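Local coordinates for protein NADPH-ferredoxin reductase FprA (Mycobacterium tuberculosis, PDB 2C7G) that transfers electrons between NADPH and ferredoxin through a bound FAD, and may supply electrons to P450 systems, at residues A[54-59]-A[162-167]. The protein carries 1 engineered substitution. Residues are numbered along the deposited sequence; the frame is centred on the assembly and turned at random.
Engineered in segment 54-59: Gln57 (natural residue His).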
ATOM      1  N   ALA A  54       6.760  -0.907 -28.179  1.00 11.14           N
ATOM      2  CA  ALA A  54       7.375  -1.437 -29.390  1.00 11.71           C
ATOM      3  C   ALA A  54       7.322  -0.424 -30.541  1.00 12.45           C
ATOM      4  O   ALA A  54       6.406   0.406 -30.597  1.00 12.47           O
ATOM      5  CB  ALA A  54       6.718  -2.771 -29.781  1.00 12.16           C
ATOM      6  N   PRO A  55       8.320  -0.474 -31.447  1.00 13.11           N
ATOM      7  CA  PRO A  55       8.406   0.459 -32.575  1.00 13.39           C
ATOM      8  C   PRO A  55       7.257   0.342 -33.569  1.00 13.62           C
ATOM      9  O   PRO A  55       7.010   1.300 -34.303  1.00 13.78           O
ATOM     10  CB  PRO A  55       9.744   0.098 -33.240  1.00 13.68           C
ATOM     11  CG  PRO A  55      10.024  -1.317 -32.811  1.00 14.10           C
ATOM     12  CD  PRO A  55       9.487  -1.384 -31.403  1.00 13.40           C
ATOM     13  N   ASP A  56       6.567  -0.799 -33.582  1.00 14.28           N
ATOM     14  CA  ASP A  56       5.335  -0.956 -34.388  1.00 14.35           C
ATOM     15  C   ASP A  56       4.062  -0.425 -33.690  1.00 15.23           C
ATOM     16  O   ASP A  56       2.926  -0.722 -34.119  1.00 14.24           O
ATOM     17  CB  ASP A  56       5.157  -2.409 -34.890  1.00 14.90           C
ATOM     18  CG  ASP A  56       4.886  -3.428 -33.769  1.00 15.93           C
ATOM     19  OD1 ASP A  56       5.162  -3.166 -32.569  1.00 16.64           O
ATOM     20  OD2 ASP A  56       4.413  -4.539 -34.107  1.00 18.01           O
ATOM     21  N   GLN A  57       4.247   0.363 -32.626  1.00 14.52           N
ATOM     22  CA  GLN A  57       3.112   0.909 -31.873  1.00 14.46           C
ATOM     23  C   GLN A  57       3.153   2.442 -31.737  1.00 14.84           C
ATOM     24  O   GLN A  57       3.035   2.979 -30.615  1.00 14.78           O
ATOM     25  CB  GLN A  57       2.975   0.220 -30.496  1.00 13.91           C
ATOM     26  CG  GLN A  57       2.879  -1.323 -30.543  1.00 12.68           C
ATOM     27  CD  GLN A  57       1.547  -1.859 -31.100  1.00 14.23           C
ATOM     28  OE1 GLN A  57       0.556  -1.135 -31.210  1.00 15.46           O
ATOM     29  NE2 GLN A  57       1.528  -3.143 -31.428  1.00 15.47           N
ATOM     30  N   PRO A  58       3.262   3.158 -32.874  1.00 14.82           N
ATOM     31  CA  PRO A  58       3.372   4.612 -32.804  1.00 15.30           C
ATOM     32  C   PRO A  58       2.144   5.265 -32.151  1.00 15.43           C
ATOM     33  O   PRO A  58       2.291   6.222 -31.395  1.00 15.09           O
ATOM     34  CB  PRO A  58       3.521   5.028 -34.274  1.00 15.19           C
ATOM     35  CG  PRO A  58       2.895   3.888 -35.061  1.00 15.56           C
ATOM     36  CD  PRO A  58       3.252   2.674 -34.270  1.00 14.76           C
ATOM     37  N   LYS A  59       0.948   4.723 -32.391  1.00 15.26           N
ATOM     38  CA  LYS A  59      -0.244   5.337 -31.807  1.00 15.40           C
ATOM     39  C   LYS A  59      -0.196   5.321 -30.280  1.00 14.97           C
ATOM     40  O   LYS A  59      -0.485   6.333 -29.642  1.00 15.89           O
ATOM     41  CB  LYS A  59      -1.524   4.686 -32.318  1.00 15.95           C
ATOM     42  CG  LYS A  59      -2.811   5.319 -31.752  1.00 17.96           C
ATOM     43  N   VAL A 162       8.581  -9.144 -27.828  1.00 13.18           N
ATOM     44  CA  VAL A 162       9.850  -9.755 -28.236  1.00 13.54           C
ATOM     45  C   VAL A 162       9.628 -10.698 -29.432  1.00 13.40           C
ATOM     46  O   VAL A 162      10.353 -10.628 -30.441  1.00 13.10           O
ATOM     47  CB  VAL A 162      10.506 -10.514 -27.062  1.00 13.49           C
ATOM     48  CG1 VAL A 162      11.772 -11.262 -27.547  1.00 13.69           C
ATOM     49  CG2 VAL A 162      10.834  -9.541 -25.925  1.00 13.76           C
ATOM     50  N   ALA A 163       8.613 -11.559 -29.327  1.00 13.35           N
ATOM     51  CA  ALA A 163       8.330 -12.519 -30.386  1.00 14.06           C
ATOM     52  C   ALA A 163       7.956 -11.798 -31.667  1.00 14.23           C
ATOM     53  O   ALA A 163       8.464 -12.130 -32.748  1.00 13.48           O
ATOM     54  CB  ALA A 163       7.220 -13.481 -29.964  1.00 14.16           C
ATOM     55  N   ARG A 164       7.093 -10.793 -31.543  1.00 14.25           N
ATOM     56  CA  ARG A 164       6.558 -10.083 -32.705  1.00 15.25           C
ATOM     57  C   ARG A 164       7.652  -9.338 -33.471  1.00 15.79           C
ATOM     58  O   ARG A 164       7.711  -9.401 -34.706  1.00 16.37           O
ATOM     59  CB  ARG A 164       5.430  -9.141 -32.251  1.00 15.45           C
ATOM     60  CG  ARG A 164       4.506  -8.626 -33.344  1.00 16.77           C
ATOM     61  CD  ARG A 164       3.356  -7.791 -32.743  1.00 16.03           C
ATOM     62  NE  ARG A 164       3.848  -6.510 -32.234  1.00 16.89           N
ATOM     63  CZ  ARG A 164       4.039  -6.211 -30.948  1.00 16.70           C
ATOM     64  NH1 ARG A 164       3.749  -7.080 -29.985  1.00 14.27           N
ATOM     65  NH2 ARG A 164       4.507  -5.016 -30.623  1.00 16.35           N
ATOM     66  N   ILE A 165       8.534  -8.651 -32.744  1.00 15.48           N
ATOM     67  CA  ILE A 165       9.650  -7.930 -33.368  1.00 15.76           C
ATOM     68  C   ILE A 165      10.667  -8.872 -34.058  1.00 15.69           C
ATOM     69  O   ILE A 165      11.172  -8.554 -35.140  1.00 15.67           O
ATOM     70  CB  ILE A 165      10.337  -6.944 -32.360  1.00 15.59           C
ATOM     71  CG1 ILE A 165       9.346  -5.869 -31.870  1.00 15.82           C
ATOM     72  CG2 ILE A 165      11.572  -6.284 -32.966  1.00 15.20           C
ATOM     73  CD1 ILE A 165       8.684  -5.004 -32.980  1.00 15.67           C
ATOM     74  N   LEU A 166      10.955 -10.023 -33.447  1.00 14.95           N
ATOM     75  CA  LEU A 166      11.806 -11.045 -34.090  1.00 15.36           C
ATOM     76  C   LEU A 166      11.242 -11.601 -35.390  1.00 15.61           C
ATOM     77  O   LEU A 166      12.010 -12.069 -36.232  1.00 16.17           O
ATOM     78  CB  LEU A 166      12.061 -12.220 -33.137  1.00 15.14           C
ATOM     79  CG  LEU A 166      13.003 -11.920 -31.974  1.00 15.35           C
ATOM     80  CD1 LEU A 166      12.963 -13.062 -30.983  1.00 15.01           C
ATOM     81  CD2 LEU A 166      14.419 -11.653 -32.475  1.00 13.69           C
ATOM     82  N   LEU A 167       9.920 -11.568 -35.555  1.00 15.41           N
ATOM     83  CA  LEU A 167       9.288 -12.238 -36.710  1.00 15.50           C
ATOM     84  C   LEU A 167       8.577 -11.307 -37.691  1.00 15.88           C
ATOM     85  O   LEU A 167       8.052 -11.775 -38.724  1.00 16.57           O
ATOM     86  CB  LEU A 167       8.291 -13.318 -36.249  1.00 15.43           C
ATOM     87  CG  LEU A 167       8.857 -14.555 -35.544  1.00 15.09           C
ATOM     88  CD1 LEU A 167       7.750 -15.328 -34.828  1.00 15.44           C
ATOM     89  CD2 LEU A 167       9.601 -15.447 -36.525  1.00 18.19           C
TER
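Arg164 sets CG opposite its backbone N (chi1 -163°), and the chain then bends at chi3 (71°), turning the NE and NH2 edge of its guanidinium toward Asp56. The outcome is a side-on, two-pronged salt bridge: NH2 of Arg164 bonds OD1 of Asp56 at 2.8 Å, and NE of Arg164 bonds OD2 of Asp56 at the same 2.8 Å. Both oxygens use their syn lone pairs, and the carboxylate and guanidinium planes lie within 4° of each other; two bonds, one to each oxygen, hold both groups against rotation. Asp161, earlier on helix 157-167, takes a further bond from NH1. CB of Ala54 lies at the guanidinium edge, 3.3 Å from NH2 of Arg164, while the engineered Gln57 brings NE2 over one face and bonds Glu214. Beside the ion pair, CD1 of Ile165 packs against CG of the Pro55 ring at 3.9 Å, both residues also touching Tyr132. The type I turn 54-57, its engineered Gln57 side chain about 5 Å from the FAD, is thereby joined to helix 157-167, which begins within the Rossmann-type glycine motif of the nucleotide site, occupied here by a 4-oxo derivative of NADP. Held by two nearly straight bonds, the carboxylate would be expected to stay ionised, balancing the arginine's charge near the bound sodium ion.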